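Local coordinates for meso-diaminopimelate dehydrogenase (Clostridium tetani, PDB 3WGY), which belongs to the enzymes that catalyse reversible NADP-dependent oxidative deamination of meso-diaminopimelate, here as an engineered variant with 4-methyl-2-oxovalerate bound, at residues S157-I160 with R161-Q164; C189-T192 with T193-H197; K219-P222 with D223-D227; I235-E238 with E239-L242. The protein carries 6 engineered substitutions. All blocks are in the same frame, centred on the assembly; numbering follows the deposited sequence.

Overall arrangement
All four interactions are local contacts in the C-terminal domain. Interaction 1 is the most buried: the end of helix 154-162 sets its aliphatic side against the mixed sheet, while its arginines lie on the outer side. Interactions 2, 3 and 4 are surface contacts. Interactions 2 and 4 share one chemistry, a Thr/Glu capping box, at the starts of helices 193-196 and 237-243; the first cap adds a water bridge, the second a hydrophobic staple. Interaction 3 is a loop built on a doubly used carbonyl and a methionine between two rings. It touches interaction 1 through Met-221 and Tyr-224, and interaction 2 through Arg-194.

Interaction 1 (S157-I160 with R161-Q164); sequences SDAI and RRVQ
Ile-160 and Val-163 meet in the last turn of helix 154-162, where the chain leaves the helix for strand 166-175. Arg-161 N still makes the regular helical bond to Ser-157 O, 3.2 Å. After it, Arg-162 N bonds to Ala-159 O at 3.1 Å and only weakly to Asp-158 O, and Val-163 N bonds to Ile-160 O at 3.0 Å, a 3-10-like tightening of the helix end. The aliphatic side chains here are buried: Ile-160 packs on strands 166-175 and 197-205, and with Val-163 on helix 211-219, while Ser-157 OG bonds to Gln-171 N.

Both arginines, by contrast, are exposed to solvent. Arg-161 runs back along the helix with its chain extended from CG to NE, which lays the guanidinium beside Ser-157 and Asp-158. The ionic contact there is loose: NH1 makes a long salt bridge to Asp-158 OD1, 3.6 Å, with carboxylate and guanidinium planes 42° apart; the stronger hold on this arginine is the bond from NE to Asn-168 OD1. The side chain of Asp-158 is about 6 Å from the bound 4-methyl-2-oxovalerate. Arg-162, though exposed, is pressed on the helix and on Tyr-224: bent at chi3 (-120°), it lies flat with one guanidinium face covering Ala-159 CA, CZ 3.5 Å from that atom.

Interaction 2 (C189-T192 with T193-H197); sequences CDFT and TREKH
Thr-192 and Glu-195 form a capping box at the start of the short helix 193-196, Thr-192 being its N-cap. The hydrogen bonds of the box come first. Thr-192 N gives a nearly straight bond to Glu-195 OE1 (2.9 Å, 172° at the hydrogen), approaching the anti side of the carboxylate, 23° out of its plane. The glutamate reaches this point because its CG stands beside its own backbone N (chi1 -57°) and the chain then runs out extended. In return Glu-195 N bonds to Thr-192 O at 2.9 Å; its bond to Thr-192 OG1 is weak, and that hydroxyl is less surely placed. Lys-196 N adds another weak bond to Thr-192 O.

A water extends the polar network: it donates to Glu-195 OE1 at 2.9 Å and to Asp-190 O at 2.8 Å, tying the extended loop before the helix to the cap. OE1 also lies near the plane of the Phe-191 ring, a polar atom at its positively polarised edge, 4.0 Å from CD1.

In the apolar packing, the aliphatic part of Lys-196 crosses Phe-191 at about a right angle, with CD 3.7 Å from Phe-191 CB. The phenyl ring also packs on helix 177-184 and edge-to-face on His-145. The ammonium end of Lys-196 goes elsewhere, to Thr-146 O and a cation-pi contact with Phe-147.

With a backbone N-H and a water both pointing at it, OE1 is well supplied with donors, which would favour a charged carboxylate at the positive end of the helix.

Interaction 3 (K219-P222 with D223-D227); sequences KTMP and DYFAD
Met-221 faces Phe-225 and Tyr-224 across the tight loop that joins helix 211-219 to strand 230-234. Its carbonyl oxygen closes the loop by taking two N-H groups from opposite faces of its plane: Ala-226 N at 2.8 Å and Phe-225 N at 3.0 Å.

The side chain of Met-221 leaves with CG anti to the backbone N (chi1 -173°), carrying SD between the two aromatic side chains. SD stands 4.6 Å from the centroid of the Tyr-224 ring, obliquely, 37° off the ring normal. Toward Phe-225 it comes at the ring edge instead, 5.2 Å from the centroid, and Met-221 CB lies near the same ring plane, 4.0 Å from CD2.

Pro-222 forms the outer corner. Its carbonyl oxygen lies in the plane of the Tyr-224 ring, 3.3 Å from CD1, and Asp-223 then takes a positive phi that turns the chain back.

Both rings meet His-156, a residue of the ligand pocket, edge-to-face, and Phe-225 also packs on Ile-160. Met-221 O to Ala-226 N is the i to i+5 bond of a pi-turn, here combined with paired Met-aromatic contacts beside the pocket that holds 4-methyl-2-oxovalerate.

Interaction 4 (I235-E238 with E239-L242); sequences ITEE and ELKL
Thr-236 and Glu-239 close on each other at the start of helix 237-243 by reciprocal hydrogen bonds. Thr-236 N donates to Glu-239 OE2 at 2.9 Å, on the anti side of the carboxylate and 18° out of its plane. In the other direction Glu-239 N gives a nearly straight bond to Thr-236 OG1, 3.3 Å long with 174° at the hydrogen. The hydroxyl is turned to receive it by a chi1 of 72°, which sets OG1 between the backbone N and the carbonyl carbon; it also donates weakly to the same OE2.

The backbone bonds of the first turn follow directly: Leu-240 N to Thr-236 O, Lys-241 N to Glu-237 O, and Leu-242 N to Glu-238 O, the last the shortest at 2.8 Å.

Apolar contacts lie on two flanks. Glu-238 and Leu-242 run side by side in the same direction, CG to CD1 3.6 Å, on the outer surface. On the inner flank Ile-235 CD1 touches Leu-240 CD1 at 3.9 Å, and Leu-240 goes on to pack against strands 166-175 and 197-205.

A polar atom also comes near this leucine: Glu-237 OE2 is 4.0 Å from Leu-240 CD2, its stronger partner being Asn-168 ND2.

Ile-235 precedes the N-cap and Leu-240 is the fourth helical residue, so their contact is a hydrophobic staple, which together with the Thr-236/Glu-239 capping box starts the helix straight after strand 230-234.

Interaction 1 (S157-I160 with R161-Q164)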
ATOM      1  N   SER B 157      15.806 -15.690  21.718  1.00 49.67           N
ATOM      2  CA  SER B 157      16.716 -15.111  22.701  1.00 48.94           C
ATOM      3  C   SER B 157      16.686 -15.922  23.983  1.00 48.40           C
ATOM      4  O   SER B 157      17.714 -16.102  24.635  1.00 47.48           O
ATOM      5  CB  SER B 157      16.342 -13.657  22.996  1.00 48.64           C
ATOM      6  OG  SER B 157      16.707 -12.818  21.913  1.00 50.74           O
ATOM      7  N   ASP B 158      15.499 -16.401  24.350  1.00 49.29           N
ATOM      8  CA  ASP B 158      15.352 -17.229  25.542  1.00 49.59           C
ATOM      9  C   ASP B 158      16.028 -18.565  25.251  1.00 49.35           C
ATOM     10  O   ASP B 158      16.717 -19.122  26.104  1.00 51.14           O
ATOM     11  CB  ASP B 158      13.873 -17.474  25.863  1.00 49.98           C
ATOM     12  CG  ASP B 158      13.129 -16.201  26.217  1.00 51.56           C
ATOM     13  OD1 ASP B 158      13.692 -15.363  26.958  1.00 51.17           O
ATOM     14  OD2 ASP B 158      11.973 -16.047  25.768  1.00 52.73           O
ATOM     15  N   ALA B 159      15.818 -19.069  24.037  1.00 48.36           N
ATOM     16  CA  ALA B 159      16.404 -20.333  23.603  1.00 49.00           C
ATOM     17  C   ALA B 159      17.925 -20.270  23.691  1.00 49.10           C
ATOM     18  O   ALA B 159      18.560 -21.208  24.164  1.00 49.19           O
ATOM     19  CB  ALA B 159      15.973 -20.645  22.174  1.00 47.80           C
ATOM     20  N   ILE B 160      18.503 -19.164  23.225  1.00 49.33           N
ATOM     21  CA  ILE B 160      19.952 -18.967  23.271  1.00 49.94           C
ATOM     22  C   ILE B 160      20.442 -19.035  24.715  1.00 49.62           C
ATOM     23  O   ILE B 160      21.464 -19.656  25.006  1.00 49.40           O
ATOM     24  CB  ILE B 160      20.354 -17.586  22.694  1.00 49.21           C
ATOM     25  CG1 ILE B 160      20.167 -17.566  21.183  1.00 49.81           C
ATOM     26  CG2 ILE B 160      21.804 -17.286  23.010  1.00 52.43           C
ATOM     27  CD1 ILE B 160      20.427 -16.209  20.582  1.00 45.91           C
ATOM     28  N   ARG B 161      19.703 -18.394  25.616  1.00 50.02           N
ATOM     29  CA  ARG B 161      20.059 -18.363  27.030  1.00 50.49           C
ATOM     30  C   ARG B 161      20.040 -19.742  27.693  1.00 50.65           C
ATOM     31  O   ARG B 161      20.634 -19.936  28.750  1.00 51.59           O
ATOM     32  CB  ARG B 161      19.126 -17.421  27.791  1.00 51.35           C
ATOM     33  CG  ARG B 161      19.231 -15.956  27.400  1.00 53.00           C
ATOM     34  CD  ARG B 161      18.584 -15.081  28.469  1.00 53.54           C
ATOM     35  NE  ARG B 161      18.662 -13.662  28.148  1.00 55.55           N
ATOM     36  CZ  ARG B 161      17.854 -13.037  27.298  1.00 56.96           C
ATOM     37  NH1 ARG B 161      16.888 -13.708  26.678  1.00 58.75           N
ATOM     38  NH2 ARG B 161      18.018 -11.741  27.065  1.00 56.37           N
ATOM     39  N   ARG B 162      19.353 -20.694  27.075  1.00 50.45           N
ATOM     40  CA  ARG B 162      19.285 -22.050  27.610  1.00 51.92           C
ATOM     41  C   ARG B 162      20.560 -22.844  27.310  1.00 51.07           C
ATOM     42  O   ARG B 162      20.845 -23.849  27.964  1.00 51.91           O
ATOM     43  CB  ARG B 162      18.084 -22.793  27.014  1.00 52.55           C
ATOM     44  CG  ARG B 162      16.775 -22.602  27.764  1.00 53.37           C
ATOM     45  CD  ARG B 162      15.606 -23.090  26.927  1.00 52.46           C
ATOM     46  NE  ARG B 162      14.658 -22.011  26.674  1.00 55.86           N
ATOM     47  CZ  ARG B 162      13.947 -21.878  25.561  1.00 55.23           C
ATOM     48  NH1 ARG B 162      14.071 -22.761  24.575  1.00 54.80           N
ATOM     49  NH2 ARG B 162      13.105 -20.860  25.436  1.00 55.54           N
ATOM     50  N   VAL B 163      21.323 -22.385  26.323  1.00 49.43           N
ATOM     51  CA  VAL B 163      22.555 -23.062  25.921  1.00 47.96           C
ATOM     52  C   VAL B 163      23.666 -22.956  26.958  1.00 47.99           C
ATOM     53  O   VAL B 163      23.950 -21.875  27.481  1.00 46.89           O
ATOM     54  CB  VAL B 163      23.059 -22.524  24.559  1.00 46.17           C
ATOM     55  CG1 VAL B 163      24.437 -23.100  24.228  1.00 45.41           C
ATOM     56  CG2 VAL B 163      22.055 -22.885  23.473  1.00 46.01           C
ATOM     57  N   GLN B 164      24.292 -24.093  27.246  1.00 48.85           N
ATOM     58  CA  GLN B 164      25.370 -24.160  28.226  1.00 49.01           C
ATOM     59  C   GLN B 164      26.488 -23.210  27.825  1.00 47.59           C
ATOM     60  O   GLN B 164      26.933 -23.211  26.676  1.00 48.03           O
ATOM     61  CB  GLN B 164      25.910 -25.594  28.315  1.00 52.31           C
ATOM     62  CG  GLN B 164      24.855 -26.643  28.677  1.00 57.90           C
ATOM     63  CD  GLN B 164      24.566 -26.719  30.174  1.00 61.25           C
ATOM     64  OE1 GLN B 164      23.533 -27.248  30.596  1.00 61.80           O
ATOM     65  NE2 GLN B 164      25.489 -26.205  30.983  1.00 63.58           N
TER

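Interaction 2 (C189-T192 with T193-H197)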
ATOM      1  N   CYS B 189       9.887 -17.777  -8.621  1.00 53.50           N
ATOM      2  CA  CYS B 189      10.494 -18.882  -7.895  1.00 52.95           C
ATOM      3  C   CYS B 189       9.901 -18.992  -6.504  1.00 50.98           C
ATOM      4  O   CYS B 189       9.289 -18.050  -5.999  1.00 50.72           O
ATOM      5  CB  CYS B 189      12.002 -18.673  -7.768  1.00 54.17           C
ATOM      6  SG  CYS B 189      12.431 -17.208  -6.817  1.00 59.28           S
ATOM      7  N   ASP B 190      10.071 -20.159  -5.898  1.00 47.48           N
ATOM      8  CA  ASP B 190       9.600 -20.405  -4.552  1.00 46.66           C
ATOM      9  C   ASP B 190      10.890 -20.470  -3.743  1.00 45.87           C
ATOM     10  O   ASP B 190      11.919 -20.921  -4.249  1.00 47.34           O
ATOM     11  CB  ASP B 190       8.845 -21.733  -4.488  1.00 46.65           C
ATOM     12  CG  ASP B 190       7.654 -21.772  -5.433  1.00 47.97           C
ATOM     13  OD1 ASP B 190       6.693 -21.009  -5.208  1.00 45.27           O
ATOM     14  OD2 ASP B 190       7.686 -22.560  -6.406  1.00 47.77           O
ATOM     15  N   PHE B 191      10.852 -20.004  -2.504  1.00 43.69           N
ATOM     16  CA  PHE B 191      12.052 -20.013  -1.679  1.00 41.29           C
ATOM     17  C   PHE B 191      11.976 -21.045  -0.569  1.00 41.76           C
ATOM     18  O   PHE B 191      10.912 -21.278  -0.000  1.00 41.02           O
ATOM     19  CB  PHE B 191      12.272 -18.629  -1.055  1.00 39.16           C
ATOM     20  CG  PHE B 191      12.674 -17.570  -2.040  1.00 38.64           C
ATOM     21  CD1 PHE B 191      13.934 -17.592  -2.627  1.00 37.00           C
ATOM     22  CD2 PHE B 191      11.791 -16.550  -2.383  1.00 39.26           C
ATOM     23  CE1 PHE B 191      14.314 -16.615  -3.545  1.00 38.92           C
ATOM     24  CE2 PHE B 191      12.159 -15.564  -3.303  1.00 39.54           C
ATOM     25  CZ  PHE B 191      13.422 -15.596  -3.885  1.00 41.26           C
ATOM     26  N   THR B 192      13.109 -21.671  -0.273  1.00 43.64           N
ATOM     27  CA  THR B 192      13.171 -22.638   0.810  1.00 44.84           C
ATOM     28  C   THR B 192      13.366 -21.763   2.045  1.00 47.39           C
ATOM     29  O   THR B 192      13.833 -20.623   1.930  1.00 45.93           O
ATOM     30  CB  THR B 192      14.390 -23.569   0.683  1.00 46.05           C
ATOM     31  OG1 THR B 192      15.591 -22.801   0.832  1.00 44.26           O
ATOM     32  CG2 THR B 192      14.395 -24.264  -0.670  1.00 45.93           C
ATOM     33  N   THR B 193      13.007 -22.277   3.215  1.00 49.02           N
ATOM     34  CA  THR B 193      13.158 -21.511   4.448  1.00 50.31           C
ATOM     35  C   THR B 193      14.577 -20.986   4.572  1.00 49.81           C
ATOM     36  O   THR B 193      14.800 -19.827   4.929  1.00 50.47           O
ATOM     37  CB  THR B 193      12.867 -22.374   5.678  1.00 52.06           C
ATOM     38  OG1 THR B 193      11.521 -22.862   5.611  1.00 54.94           O
ATOM     39  CG2 THR B 193      13.041 -21.560   6.943  1.00 51.72           C
ATOM     40  N   ARG B 194      15.530 -21.852   4.254  1.00 48.80           N
ATOM     41  CA  ARG B 194      16.943 -21.525   4.347  1.00 48.30           C
ATOM     42  C   ARG B 194      17.420 -20.411   3.418  1.00 46.84           C
ATOM     43  O   ARG B 194      18.458 -19.793   3.670  1.00 46.89           O
ATOM     44  CB  ARG B 194      17.780 -22.779   4.095  1.00 48.81           C
ATOM     45  CG  ARG B 194      19.247 -22.573   4.395  1.00 52.05           C
ATOM     46  CD  ARG B 194      20.063 -23.841   4.223  1.00 55.68           C
ATOM     47  NE  ARG B 194      21.055 -23.946   5.283  1.00 58.17           N
ATOM     48  CZ  ARG B 194      20.787 -24.369   6.515  1.00 58.60           C
ATOM     49  NH1 ARG B 194      19.557 -24.745   6.842  1.00 59.04           N
ATOM     50  NH2 ARG B 194      21.744 -24.395   7.427  1.00 59.52           N
ATOM     51  N   GLU B 195      16.679 -20.154   2.348  1.00 44.53           N
ATOM     52  CA  GLU B 195      17.068 -19.116   1.400  1.00 42.73           C
ATOM     53  C   GLU B 195      16.514 -17.727   1.712  1.00 40.14           C
ATOM     54  O   GLU B 195      17.135 -16.725   1.355  1.00 40.93           O
ATOM     55  CB  GLU B 195      16.639 -19.509  -0.019  1.00 44.89           C
ATOM     56  CG  GLU B 195      17.199 -20.840  -0.499  1.00 48.33           C
ATOM     57  CD  GLU B 195      16.619 -21.264  -1.838  1.00 50.10           C
ATOM     58  OE1 GLU B 195      15.379 -21.231  -1.991  1.00 51.97           O
ATOM     59  OE2 GLU B 195      17.399 -21.636  -2.738  1.00 52.66           O
ATOM     60  N   LYS B 196      15.361 -17.666   2.375  1.00 38.83           N
ATOM     61  CA  LYS B 196      14.711 -16.387   2.698  1.00 38.93           C
ATOM     62  C   LYS B 196      15.291 -15.573   3.855  1.00 37.82           C
ATOM     63  O   LYS B 196      15.446 -14.357   3.734  1.00 37.18           O
ATOM     64  CB  LYS B 196      13.216 -16.600   2.974  1.00 39.26           C
ATOM     65  CG  LYS B 196      12.402 -17.048   1.775  1.00 39.69           C
ATOM     66  CD  LYS B 196      10.925 -17.174   2.124  1.00 41.62           C
ATOM     67  CE  LYS B 196      10.304 -15.823   2.449  1.00 41.33           C
ATOM     68  NZ  LYS B 196       8.876 -15.966   2.852  1.00 44.05           N
ATOM     69  N   HIS B 197      15.579 -16.231   4.976  1.00 36.90           N
ATOM     70  CA  HIS B 197      16.113 -15.540   6.145  1.00 35.52           C
ATOM     71  C   HIS B 197      17.272 -16.265   6.813  1.00 34.50           C
ATOM     72  O   HIS B 197      17.329 -17.494   6.828  1.00 32.61           O
ATOM     73  CB  HIS B 197      15.036 -15.356   7.227  1.00 36.27           C
ATOM     74  CG  HIS B 197      13.774 -14.706   6.751  1.00 37.86           C
ATOM     75  ND1 HIS B 197      12.798 -15.396   6.059  1.00 36.90           N
ATOM     76  CD2 HIS B 197      13.307 -13.443   6.907  1.00 37.61           C
ATOM     77  CE1 HIS B 197      11.782 -14.587   5.815  1.00 39.49           C
ATOM     78  NE2 HIS B 197      12.066 -13.398   6.317  1.00 37.88           N
TER
HETATM   79  O   HOH W   1      14.519 -21.944  -4.627  1.00 49.76           O

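Interaction 3 (K219-P222 with D223-D227)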
ATOM      1  N   LYS B 219      23.614 -23.257  16.578  1.00 47.53           N
ATOM      2  CA  LYS B 219      23.371 -23.577  15.178  1.00 49.85           C
ATOM      3  C   LYS B 219      22.560 -24.856  14.940  1.00 51.31           C
ATOM      4  O   LYS B 219      21.656 -24.879  14.099  1.00 50.47           O
ATOM      5  CB  LYS B 219      24.697 -23.680  14.425  1.00 50.22           C
ATOM      6  CG  LYS B 219      25.464 -22.379  14.311  1.00 51.19           C
ATOM      7  CD  LYS B 219      26.529 -22.502  13.236  1.00 52.38           C
ATOM      8  CE  LYS B 219      27.314 -21.216  13.065  1.00 54.43           C
ATOM      9  NZ  LYS B 219      27.996 -21.156  11.742  1.00 54.13           N
ATOM     10  N   THR B 220      22.876 -25.918  15.673  1.00 51.97           N
ATOM     11  CA  THR B 220      22.169 -27.185  15.493  1.00 53.00           C
ATOM     12  C   THR B 220      20.890 -27.303  16.315  1.00 53.32           C
ATOM     13  O   THR B 220      20.249 -28.350  16.309  1.00 53.69           O
ATOM     14  CB  THR B 220      23.072 -28.387  15.850  1.00 53.17           C
ATOM     15  OG1 THR B 220      23.386 -28.347  17.248  1.00 52.05           O
ATOM     16  CG2 THR B 220      24.359 -28.347  15.045  1.00 51.31           C
ATOM     17  N   MET B 221      20.516 -26.239  17.020  1.00 53.65           N
ATOM     18  CA  MET B 221      19.311 -26.270  17.843  1.00 54.33           C
ATOM     19  C   MET B 221      18.049 -26.454  17.012  1.00 55.47           C
ATOM     20  O   MET B 221      17.729 -25.629  16.156  1.00 53.44           O
ATOM     21  CB  MET B 221      19.181 -24.992  18.663  1.00 54.17           C
ATOM     22  CG  MET B 221      18.036 -25.043  19.656  1.00 53.73           C
ATOM     23  SD  MET B 221      17.856 -23.512  20.553  1.00 55.57           S
ATOM     24  CE  MET B 221      19.170 -23.675  21.759  1.00 53.71           C
ATOM     25  N   PRO B 222      17.305 -27.540  17.271  1.00 56.71           N
ATOM     26  CA  PRO B 222      16.066 -27.858  16.556  1.00 58.14           C
ATOM     27  C   PRO B 222      14.914 -26.930  16.919  1.00 58.83           C
ATOM     28  O   PRO B 222      14.861 -26.386  18.024  1.00 58.28           O
ATOM     29  CB  PRO B 222      15.800 -29.299  16.966  1.00 58.20           C
ATOM     30  CG  PRO B 222      16.280 -29.315  18.378  1.00 58.38           C
ATOM     31  CD  PRO B 222      17.597 -28.567  18.288  1.00 57.90           C
ATOM     32  N   ASP B 223      14.000 -26.760  15.970  1.00 59.83           N
ATOM     33  CA  ASP B 223      12.828 -25.905  16.134  1.00 60.71           C
ATOM     34  C   ASP B 223      13.175 -24.416  16.110  1.00 59.75           C
ATOM     35  O   ASP B 223      12.281 -23.583  15.974  1.00 61.67           O
ATOM     36  CB  ASP B 223      12.086 -26.224  17.443  1.00 62.24           C
ATOM     37  CG  ASP B 223      11.751 -27.702  17.588  1.00 63.59           C
ATOM     38  OD1 ASP B 223      11.203 -28.289  16.632  1.00 64.92           O
ATOM     39  OD2 ASP B 223      12.030 -28.274  18.665  1.00 62.70           O
ATOM     40  N   TYR B 224      14.458 -24.078  16.234  1.00 56.88           N
ATOM     41  CA  TYR B 224      14.861 -22.672  16.238  1.00 54.27           C
ATOM     42  C   TYR B 224      15.873 -22.244  15.182  1.00 51.33           C
ATOM     43  O   TYR B 224      15.580 -21.385  14.358  1.00 52.03           O
ATOM     44  CB  TYR B 224      15.415 -22.267  17.608  1.00 53.89           C
ATOM     45  CG  TYR B 224      14.415 -22.303  18.738  1.00 54.31           C
ATOM     46  CD1 TYR B 224      14.069 -23.508  19.350  1.00 54.61           C
ATOM     47  CD2 TYR B 224      13.835 -21.127  19.218  1.00 53.50           C
ATOM     48  CE1 TYR B 224      13.175 -23.543  20.416  1.00 54.54           C
ATOM     49  CE2 TYR B 224      12.939 -21.150  20.282  1.00 53.79           C
ATOM     50  CZ  TYR B 224      12.616 -22.362  20.879  1.00 54.59           C
ATOM     51  OH  TYR B 224      11.753 -22.399  21.949  1.00 55.25           O
ATOM     52  N   PHE B 225      17.059 -22.841  15.204  1.00 48.82           N
ATOM     53  CA  PHE B 225      18.113 -22.460  14.267  1.00 46.50           C
ATOM     54  C   PHE B 225      18.516 -23.493  13.217  1.00 45.69           C
ATOM     55  O   PHE B 225      18.989 -23.128  12.141  1.00 45.39           O
ATOM     56  CB  PHE B 225      19.366 -22.060  15.051  1.00 44.59           C
ATOM     57  CG  PHE B 225      19.147 -20.936  16.015  1.00 42.31           C
ATOM     58  CD1 PHE B 225      19.173 -19.616  15.581  1.00 42.46           C
ATOM     59  CD2 PHE B 225      18.900 -21.198  17.357  1.00 41.56           C
ATOM     60  CE1 PHE B 225      18.954 -18.567  16.472  1.00 42.02           C
ATOM     61  CE2 PHE B 225      18.678 -20.157  18.261  1.00 42.70           C
ATOM     62  CZ  PHE B 225      18.705 -18.839  17.817  1.00 42.89           C
ATOM     63  N   ALA B 226      18.342 -24.770  13.538  1.00 46.16           N
ATOM     64  CA  ALA B 226      18.709 -25.863  12.643  1.00 47.53           C
ATOM     65  C   ALA B 226      18.422 -25.621  11.159  1.00 48.00           C
ATOM     66  O   ALA B 226      19.276 -25.874  10.310  1.00 47.84           O
ATOM     67  CB  ALA B 226      18.026 -27.154  13.099  1.00 48.22           C
ATOM     68  N   ASP B 227      17.230 -25.125  10.845  1.00 48.03           N
ATOM     69  CA  ASP B 227      16.857 -24.885   9.456  1.00 47.32           C
ATOM     70  C   ASP B 227      17.429 -23.623   8.824  1.00 46.03           C
ATOM     71  O   ASP B 227      17.325 -23.453   7.612  1.00 45.17           O
ATOM     72  CB  ASP B 227      15.331 -24.850   9.313  1.00 49.82           C
ATOM     73  CG  ASP B 227      14.684 -26.194   9.602  1.00 51.06           C
ATOM     74  OD1 ASP B 227      15.113 -27.200   9.003  1.00 52.92           O
ATOM     75  OD2 ASP B 227      13.748 -26.245  10.427  1.00 51.94           O
TER

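Interaction 4 (I235-E238 with E239-L242)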
ATOM      1  N   ILE B 235      30.265 -11.210  22.276  1.00 36.58           N
ATOM      2  CA  ILE B 235      30.483  -9.859  22.757  1.00 35.65           C
ATOM      3  C   ILE B 235      30.390  -9.808  24.282  1.00 35.61           C
ATOM      4  O   ILE B 235      30.083 -10.805  24.927  1.00 33.24           O
ATOM      5  CB  ILE B 235      29.427  -8.891  22.162  1.00 34.56           C
ATOM      6  CG1 ILE B 235      28.028  -9.298  22.625  1.00 31.35           C
ATOM      7  CG2 ILE B 235      29.486  -8.912  20.640  1.00 35.59           C
ATOM      8  CD1 ILE B 235      26.957  -8.305  22.235  1.00 31.31           C
ATOM      9  N   THR B 236      30.650  -8.636  24.851  1.00 37.71           N
ATOM     10  CA  THR B 236      30.577  -8.450  26.296  1.00 37.75           C
ATOM     11  C   THR B 236      29.175  -7.996  26.688  1.00 40.15           C
ATOM     12  O   THR B 236      28.355  -7.657  25.832  1.00 39.32           O
ATOM     13  CB  THR B 236      31.541  -7.363  26.772  1.00 38.16           C
ATOM     14  OG1 THR B 236      31.037  -6.081  26.370  1.00 37.69           O
ATOM     15  CG2 THR B 236      32.929  -7.574  26.172  1.00 35.13           C
ATOM     16  N   GLU B 237      28.917  -7.971  27.988  1.00 40.16           N
ATOM     17  CA  GLU B 237      27.624  -7.549  28.506  1.00 43.14           C
ATOM     18  C   GLU B 237      27.383  -6.077  28.149  1.00 42.39           C
ATOM     19  O   GLU B 237      26.267  -5.693  27.804  1.00 43.19           O
ATOM     20  CB  GLU B 237      27.594  -7.731  30.026  1.00 45.72           C
ATOM     21  CG  GLU B 237      26.219  -7.564  30.660  1.00 49.76           C
ATOM     22  CD  GLU B 237      25.304  -8.753  30.406  1.00 51.96           C
ATOM     23  OE1 GLU B 237      25.612  -9.874  30.875  1.00 53.97           O
ATOM     24  OE2 GLU B 237      24.275  -8.564  29.733  1.00 53.29           O
ATOM     25  N   GLU B 238      28.434  -5.262  28.236  1.00 41.93           N
ATOM     26  CA  GLU B 238      28.343  -3.838  27.922  1.00 41.65           C
ATOM     27  C   GLU B 238      27.848  -3.589  26.494  1.00 40.99           C
ATOM     28  O   GLU B 238      26.913  -2.813  26.281  1.00 40.80           O
ATOM     29  CB  GLU B 238      29.707  -3.159  28.105  1.00 41.55           C
ATOM     30  CG  GLU B 238      29.769  -1.757  27.507  1.00 44.29           C
ATOM     31  CD  GLU B 238      31.125  -1.078  27.665  1.00 45.39           C
ATOM     32  OE1 GLU B 238      32.151  -1.648  27.245  1.00 47.85           O
ATOM     33  OE2 GLU B 238      31.163   0.045  28.202  1.00 46.00           O
ATOM     34  N   GLU B 239      28.482  -4.246  25.524  1.00 39.39           N
ATOM     35  CA  GLU B 239      28.114  -4.085  24.122  1.00 38.93           C
ATOM     36  C   GLU B 239      26.694  -4.563  23.882  1.00 36.63           C
ATOM     37  O   GLU B 239      25.991  -4.021  23.031  1.00 36.54           O
ATOM     38  CB  GLU B 239      29.063  -4.868  23.221  1.00 40.35           C
ATOM     39  CG  GLU B 239      30.527  -4.678  23.531  1.00 44.65           C
ATOM     40  CD  GLU B 239      31.401  -5.516  22.624  1.00 46.91           C
ATOM     41  OE1 GLU B 239      31.734  -5.049  21.512  1.00 48.75           O
ATOM     42  OE2 GLU B 239      31.729  -6.655  23.019  1.00 47.63           O
ATOM     43  N   LEU B 240      26.273  -5.586  24.619  1.00 34.62           N
ATOM     44  CA  LEU B 240      24.916  -6.091  24.469  1.00 35.14           C
ATOM     45  C   LEU B 240      23.921  -4.999  24.894  1.00 35.32           C
ATOM     46  O   LEU B 240      22.992  -4.665  24.155  1.00 34.22           O
ATOM     47  CB  LEU B 240      24.714  -7.346  25.323  1.00 35.04           C
ATOM     48  CG  LEU B 240      23.405  -8.089  25.061  1.00 34.84           C
ATOM     49  CD1 LEU B 240      23.330  -8.454  23.593  1.00 37.25           C
ATOM     50  CD2 LEU B 240      23.323  -9.338  25.924  1.00 36.62           C
ATOM     51  N   LYS B 241      24.130  -4.434  26.081  1.00 35.45           N
ATOM     52  CA  LYS B 241      23.259  -3.379  26.596  1.00 37.42           C
ATOM     53  C   LYS B 241      23.306  -2.156  25.673  1.00 36.69           C
ATOM     54  O   LYS B 241      22.282  -1.549  25.374  1.00 38.56           O
ATOM     55  CB  LYS B 241      23.704  -2.983  28.012  1.00 40.61           C
ATOM     56  CG  LYS B 241      22.985  -1.769  28.605  1.00 44.86           C
ATOM     57  CD  LYS B 241      21.605  -2.102  29.174  1.00 48.33           C
ATOM     58  CE  LYS B 241      21.624  -2.261  30.693  1.00 49.63           C
ATOM     59  NZ  LYS B 241      22.441  -3.418  31.165  1.00 53.51           N
ATOM     60  N   LEU B 242      24.503  -1.812  25.213  1.00 35.25           N
ATOM     61  CA  LEU B 242      24.697  -0.655  24.342  1.00 35.13           C
ATOM     62  C   LEU B 242      24.184  -0.754  22.910  1.00 33.74           C
ATOM     63  O   LEU B 242      23.586   0.183  22.396  1.00 32.46           O
ATOM     64  CB  LEU B 242      26.182  -0.291  24.268  1.00 34.63           C
ATOM     65  CG  LEU B 242      26.828   0.485  25.409  1.00 34.09           C
ATOM     66  CD1 LEU B 242      28.325   0.603  25.142  1.00 32.71           C
ATOM     67  CD2 LEU B 242      26.193   1.867  25.515  1.00 34.80           C
TER